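Local coordinates for protein O-methyltransferase (Burkholderia thailandensis, PDB 3MCZ) that probably transfers methyl groups from S-adenosylmethionine to hydroxyl groups of an unidentified acceptor, as other O-methyltransferases of its family do, at residues Y193-L198 with H223-G228; G206-L211 with G229-F234. All coordinates share one frame; numbering follows the deposited sequence. Where two conformers were deposited one is given.

Contact 1: Y193-L198 with H223-G228; sequences YLAQVL and HAHDLG
Ala195 sets its methyl group over the middle of the His225 imidazole in a CH-pi contact, CB standing 3.7 Å from the ring centroid and 5° off the ring normal. With CG of His225 beside its own backbone N and anti to the carbonyl carbon (chi1 -63°), the torsion lays the imidazole face against Ala195 of helix 192-200. Gln196, modelled in two conformers, adds a looser touch, its CG lying 4.4 Å from His225 NE2 in an oblique approach; in the conformer given, its amide oxygen is bound by Gln165 of helix 150-172.

The remaining contacts are apolar and centre on Leu227, whose two methyl groups divide the work. CD1 pushes against the backbone of the helix, 3.5 Å from Ala195 CA, closer than is usual between carbons; CD2 sits 4.0 Å from Leu198 CB, about one helical turn further on.

Helix 215-224 ends in a Schellman motif with Asp226, at positive phi, as its C-prime residue: Leu227 N bonds Ile222 O, and Asp226 N reaches His223 O at 3.0 Å. The turn presents His225 and Leu227 to the neighbouring helix, and His225 ND1 is hydrogen-bonded to Thr221 O, which helps fix the rotation of the ring. Helix 192-200 is therefore joined to the turn that ends helix 215-224 by shape and dispersion, with the polar bonds spent on orienting the imidazole and closing the helix.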
loop_
_atom_site.group_PDB
_atom_site.type_symbol
_atom_site.label_atom_id
_atom_site.label_comp_id
_atom_site.label_asym_id
_atom_site.label_seq_id
_atom_site.Cartn_x
_atom_site.Cartn_y
_atom_site.Cartn_z
ATOM N N TYR A 193 -20.521 -4.964 21.682
ATOM C CA TYR A 193 -20.088 -4.990 23.084
ATOM C C TYR A 193 -21.314 -5.188 23.986
ATOM O O TYR A 193 -21.317 -6.060 24.848
ATOM C CB TYR A 193 -19.349 -3.729 23.498
ATOM C CG TYR A 193 -18.004 -3.493 22.797
ATOM C CD1 TYR A 193 -17.936 -2.838 21.559
ATOM C CD2 TYR A 193 -16.820 -3.902 23.378
ATOM C CE1 TYR A 193 -16.717 -2.621 20.927
ATOM C CE2 TYR A 193 -15.589 -3.703 22.753
ATOM C CZ TYR A 193 -15.539 -3.054 21.525
ATOM O OH TYR A 193 -14.315 -2.837 20.901
ATOM N N LEU A 194 -22.353 -4.398 23.772
ATOM C CA LEU A 194 -23.524 -4.490 24.646
ATOM C C LEU A 194 -24.189 -5.851 24.569
ATOM O O LEU A 194 -24.525 -6.432 25.595
ATOM C CB LEU A 194 -24.525 -3.409 24.302
ATOM C CG LEU A 194 -25.754 -3.415 25.212
ATOM C CD1 LEU A 194 -25.334 -3.105 26.662
ATOM C CD2 LEU A 194 -26.766 -2.429 24.737
ATOM N N ALA A 195 -24.368 -6.360 23.346
ATOM C CA ALA A 195 -25.017 -7.628 23.138
ATOM C C ALA A 195 -24.257 -8.753 23.837
ATOM O O ALA A 195 -24.865 -9.607 24.485
ATOM C CB ALA A 195 -25.164 -7.917 21.622
ATOM N N GLN A 196 -22.929 -8.769 23.713
ATOM C CA GLN A 196 -22.145 -9.844 24.294
ATOM C C GLN A 196 -22.148 -9.742 25.816
ATOM O O GLN A 196 -22.136 -10.759 26.504
ATOM C CB GLN A 196 -20.717 -9.835 23.751
ATOM C CG GLN A 196 -20.586 -10.483 22.393
ATOM C CD GLN A 196 -20.144 -11.926 22.489
ATOM O OE1 GLN A 196 -18.989 -12.251 22.204
ATOM N NE2 GLN A 196 -21.048 -12.798 22.906
ATOM N N VAL A 197 -22.157 -8.519 26.322
ATOM C CA VAL A 197 -22.238 -8.253 27.759
ATOM C C VAL A 197 -23.594 -8.789 28.275
ATOM O O VAL A 197 -23.625 -9.517 29.242
ATOM C CB VAL A 197 -22.106 -6.736 28.077
ATOM C CG1 VAL A 197 -22.467 -6.453 29.547
ATOM C CG2 VAL A 197 -20.642 -6.216 27.787
ATOM N N LEU A 198 -24.699 -8.460 27.601
ATOM C CA LEU A 198 -26.020 -8.938 28.049
ATOM C C LEU A 198 -26.139 -10.470 27.990
ATOM O O LEU A 198 -26.749 -11.066 28.866
ATOM C CB LEU A 198 -27.153 -8.249 27.281
ATOM C CG LEU A 198 -27.728 -6.949 27.897
ATOM C CD1 LEU A 198 -26.620 -6.050 28.457
ATOM C CD2 LEU A 198 -28.629 -6.186 26.909
ATOM N N HIS A 223 -31.388 -8.763 17.527
ATOM C CA HIS A 223 -32.135 -9.966 17.187
ATOM C C HIS A 223 -31.209 -11.171 17.019
ATOM O O HIS A 223 -31.577 -12.294 17.374
ATOM C CB HIS A 223 -32.955 -9.763 15.898
ATOM C CG HIS A 223 -33.588 -11.019 15.375
ATOM N ND1 HIS A 223 -33.075 -11.727 14.302
ATOM C CD2 HIS A 223 -34.692 -11.697 15.775
ATOM C CE1 HIS A 223 -33.841 -12.774 14.061
ATOM N NE2 HIS A 223 -34.825 -12.785 14.943
ATOM N N ALA A 224 -30.018 -10.934 16.476
ATOM C CA ALA A 224 -29.036 -12.001 16.256
ATOM C C ALA A 224 -28.647 -12.686 17.560
ATOM O O ALA A 224 -28.385 -13.892 17.570
ATOM C CB ALA A 224 -27.801 -11.452 15.570
ATOM N N HIS A 225 -28.614 -11.916 18.653
ATOM C CA HIS A 225 -28.316 -12.462 19.976
ATOM C C HIS A 225 -29.559 -12.754 20.822
ATOM O O HIS A 225 -29.439 -13.031 22.014
ATOM C CB HIS A 225 -27.440 -11.486 20.740
ATOM C CG HIS A 225 -26.102 -11.242 20.119
ATOM N ND1 HIS A 225 -25.944 -10.545 18.949
ATOM C CD2 HIS A 225 -24.852 -11.540 20.551
ATOM C CE1 HIS A 225 -24.657 -10.453 18.662
ATOM N NE2 HIS A 225 -23.971 -11.044 19.623
ATOM N N ASP A 226 -30.746 -12.678 20.224
ATOM C CA ASP A 226 -32.006 -12.930 20.941
ATOM C C ASP A 226 -32.213 -12.004 22.144
ATOM O O ASP A 226 -32.622 -12.475 23.200
ATOM C CB ASP A 226 -32.082 -14.380 21.453
ATOM C CG ASP A 226 -32.211 -15.398 20.345
ATOM O OD1 ASP A 226 -33.047 -15.211 19.422
ATOM O OD2 ASP A 226 -31.490 -16.420 20.417
ATOM N N LEU A 227 -31.963 -10.704 21.985
ATOM C CA LEU A 227 -32.030 -9.768 23.123
ATOM C C LEU A 227 -33.185 -8.759 23.007
ATOM O O LEU A 227 -33.161 -7.689 23.633
ATOM C CB LEU A 227 -30.708 -9.006 23.229
ATOM C CG LEU A 227 -29.473 -9.840 23.554
ATOM C CD1 LEU A 227 -28.245 -8.925 23.386
ATOM C CD2 LEU A 227 -29.557 -10.442 24.979
ATOM N N GLY A 228 -34.202 -9.114 22.223
ATOM C CA GLY A 228 -35.310 -8.223 21.913
ATOM C C GLY A 228 -35.894 -7.459 23.086
ATOM O O GLY A 228 -35.975 -6.229 23.050
#

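Contact 2: G206-L211 with G229-F234; sequences GQIWDL and GRVEFF
Gln207 lays its extended side chain against the Phe234 ring, with CD 3.6 Å from Phe234 CE1 and the amide plane inclined by 34° to the ring. The amide oxygen OE1 accepts the indole N-H of Trp209 at 2.9 Å from NE1, lying almost in the plane of the indole, and NE2 donates to a water; the approach of that water to Glu232 OE2 is implausibly short, so a bridge between the two side chains is doubtful. Trp209 lies beside the same phenyl ring: its five-membered ring and the Phe234 ring make an oblique aromatic pair, planes 51° apart, and CD1 lies 4.1 Å from Phe234 CB.

These side chains share one face of a parallel strand pair, the two strands of a beta-alpha-beta unit at the margin of the Rossmann-like sheet, where 231-235 is an outermost strand of the chain and helix 215-224 makes the crossover. Five backbone hydrogen bonds, from Gly206 N to Arg230 O through to Asp210 N to Phe234 O, fix the register.

On the face that carries Ile208, Val231 and Phe233, packing is apolar and lies beneath helices 192-200 and 215-224. Ile208 CD1 reaches Val231 CG1 at 3.7 Å, whereas its CG2 branch meets Phe233 CD2 at 4.0 Å, the two side chains crossing at about a right angle. CG of Phe233 is anti to the backbone N (chi1 -176°), which swings the ring toward strand 205-210, bringing its CZ edge to Leu211 O at 3.5 Å.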
loop_
_atom_site.group_PDB
_atom_site.type_symbol
_atom_site.label_atom_id
_atom_site.label_comp_id
_atom_site.label_asym_id
_atom_site.label_seq_id
_atom_site.Cartn_x
_atom_site.Cartn_y
_atom_site.Cartn_z
ATOM N N GLY A 206 -30.271 -3.087 28.648
ATOM C CA GLY A 206 -29.359 -2.197 27.961
ATOM C C GLY A 206 -30.062 -1.172 27.104
ATOM O O GLY A 206 -31.191 -1.395 26.645
ATOM N N GLN A 207 -29.416 -0.026 26.928
ATOM C CA GLN A 207 -29.840 0.982 25.919
ATOM C C GLN A 207 -28.650 1.294 25.026
ATOM O O GLN A 207 -27.492 1.360 25.508
ATOM C CB GLN A 207 -30.313 2.265 26.584
ATOM C CG GLN A 207 -31.460 2.046 27.564
ATOM C CD GLN A 207 -31.979 3.338 28.159
ATOM O OE1 GLN A 207 -31.363 4.380 28.014
ATOM N NE2 GLN A 207 -33.130 3.276 28.805
ATOM N N ILE A 208 -28.924 1.435 23.731
ATOM C CA ILE A 208 -27.944 1.894 22.788
ATOM C C ILE A 208 -28.388 3.307 22.390
ATOM O O ILE A 208 -29.536 3.515 21.984
ATOM C CB ILE A 208 -27.871 1.002 21.504
ATOM C CG1 ILE A 208 -27.525 -0.473 21.835
ATOM C CG2 ILE A 208 -26.819 1.552 20.558
ATOM C CD1 ILE A 208 -27.966 -1.417 20.756
ATOM N N TRP A 209 -27.464 4.255 22.528
ATOM C CA TRP A 209 -27.644 5.685 22.186
ATOM C C TRP A 209 -26.717 5.985 21.025
ATOM O O TRP A 209 -25.498 6.016 21.195
ATOM C CB TRP A 209 -27.227 6.582 23.359
ATOM C CG TRP A 209 -28.110 6.505 24.616
ATOM C CD1 TRP A 209 -28.921 5.473 25.000
ATOM C CD2 TRP A 209 -28.242 7.508 25.625
ATOM N NE1 TRP A 209 -29.550 5.772 26.178
ATOM C CE2 TRP A 209 -29.160 7.019 26.585
ATOM C CE3 TRP A 209 -27.688 8.774 25.806
ATOM C CZ2 TRP A 209 -29.533 7.757 27.717
ATOM C CZ3 TRP A 209 -28.045 9.508 26.928
ATOM C CH2 TRP A 209 -28.972 8.997 27.869
ATOM N N ASP A 210 -27.281 6.215 19.843
ATOM C CA ASP A 210 -26.476 6.529 18.659
ATOM C C ASP A 210 -27.319 7.289 17.617
ATOM O O ASP A 210 -28.468 7.637 17.883
ATOM C CB ASP A 210 -25.902 5.240 18.054
ATOM C CG ASP A 210 -24.588 5.463 17.319
ATOM O OD1 ASP A 210 -24.289 6.630 16.922
ATOM O OD2 ASP A 210 -23.845 4.470 17.130
ATOM N N LEU A 211 -26.722 7.555 16.455
ATOM C CA LEU A 211 -27.386 8.310 15.371
ATOM C C LEU A 211 -28.279 7.386 14.527
ATOM O O LEU A 211 -28.206 6.168 14.659
ATOM C CB LEU A 211 -26.329 9.008 14.501
ATOM C CG LEU A 211 -25.519 10.102 15.229
ATOM C CD1 LEU A 211 -24.279 10.525 14.437
ATOM C CD2 LEU A 211 -26.396 11.316 15.556
ATOM N N GLY A 229 -36.288 -8.171 24.129
ATOM C CA GLY A 229 -36.886 -7.508 25.278
ATOM C C GLY A 229 -35.901 -6.916 26.277
ATOM O O GLY A 229 -36.313 -6.486 27.341
ATOM N N ARG A 230 -34.609 -6.899 25.968
ATOM C CA ARG A 230 -33.612 -6.465 26.967
ATOM C C ARG A 230 -32.835 -5.210 26.581
ATOM O O ARG A 230 -32.116 -4.651 27.427
ATOM C CB ARG A 230 -32.665 -7.618 27.255
ATOM C CG ARG A 230 -33.393 -8.795 27.915
ATOM C CD ARG A 230 -32.466 -9.963 28.135
ATOM N NE ARG A 230 -31.359 -9.570 28.990
ATOM C CZ ARG A 230 -30.214 -10.236 29.125
ATOM N NH1 ARG A 230 -29.972 -11.332 28.406
ATOM N NH2 ARG A 230 -29.287 -9.772 29.942
ATOM N N VAL A 231 -32.961 -4.800 25.310
ATOM C CA VAL A 231 -32.238 -3.654 24.753
ATOM C C VAL A 231 -33.227 -2.736 24.068
ATOM O O VAL A 231 -34.166 -3.191 23.387
ATOM C CB VAL A 231 -31.120 -4.086 23.751
ATOM C CG1 VAL A 231 -30.289 -2.893 23.295
ATOM C CG2 VAL A 231 -30.192 -5.073 24.380
ATOM N N GLU A 232 -33.064 -1.436 24.283
ATOM C CA GLU A 232 -33.807 -0.418 23.516
ATOM C C GLU A 232 -32.799 0.473 22.775
ATOM O O GLU A 232 -31.764 0.833 23.340
ATOM C CB GLU A 232 -34.608 0.511 24.426
ATOM C CG GLU A 232 -35.857 0.010 25.027
ATOM C CD GLU A 232 -36.771 1.182 25.467
ATOM O OE1 GLU A 232 -37.384 1.855 24.593
ATOM O OE2 GLU A 232 -36.875 1.425 26.692
ATOM N N PHE A 233 -33.136 0.866 21.543
ATOM C CA PHE A 233 -32.323 1.806 20.775
ATOM C C PHE A 233 -32.892 3.207 20.894
ATOM O O PHE A 233 -34.081 3.380 20.789
ATOM C CB PHE A 233 -32.288 1.441 19.298
ATOM C CG PHE A 233 -31.370 2.329 18.486
ATOM C CD1 PHE A 233 -31.837 3.502 17.913
ATOM C CD2 PHE A 233 -30.046 1.991 18.312
ATOM C CE1 PHE A 233 -30.999 4.320 17.168
ATOM C CE2 PHE A 233 -29.196 2.800 17.581
ATOM C CZ PHE A 233 -29.677 3.971 16.996
ATOM N N PHE A 234 -32.017 4.193 21.099
ATOM C CA PHE A 234 -32.407 5.593 21.217
ATOM C C PHE A 234 -31.563 6.421 20.289
ATOM O O PHE A 234 -30.331 6.340 20.330
ATOM C CB PHE A 234 -32.161 6.119 22.617
ATOM C CG PHE A 234 -33.110 5.602 23.623
ATOM C CD1 PHE A 234 -32.940 4.329 24.168
ATOM C CD2 PHE A 234 -34.188 6.371 24.025
ATOM C CE1 PHE A 234 -33.827 3.837 25.108
ATOM C CE2 PHE A 234 -35.094 5.885 24.969
ATOM C CZ PHE A 234 -34.909 4.606 25.516
HETATM O O HOH W 1 -34.867 0.730 27.893
#

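From the N terminus, the chain runs through helix 192-200, strand 205-210, helix 215-224 and strand 231-235, so the segments of the two contacts alternate and the loops they close cross. Contact 1 closes the loop from 193-198 to 223-228, joining helix 192-200 to the turn closing helix 215-224; contact 2 closes that from 206-211 to 229-234, pairing the strands those helices pack on. Their centres lie 11 Å apart and they meet directly. Leu194 packs on Ile208 and Val231, and Leu198 O is a probable hydrogen-bond acceptor for Arg230 NH2, beside its bond to Leu204 O. Together they tie a helical layer to the edge of the Rossmann-like sheet.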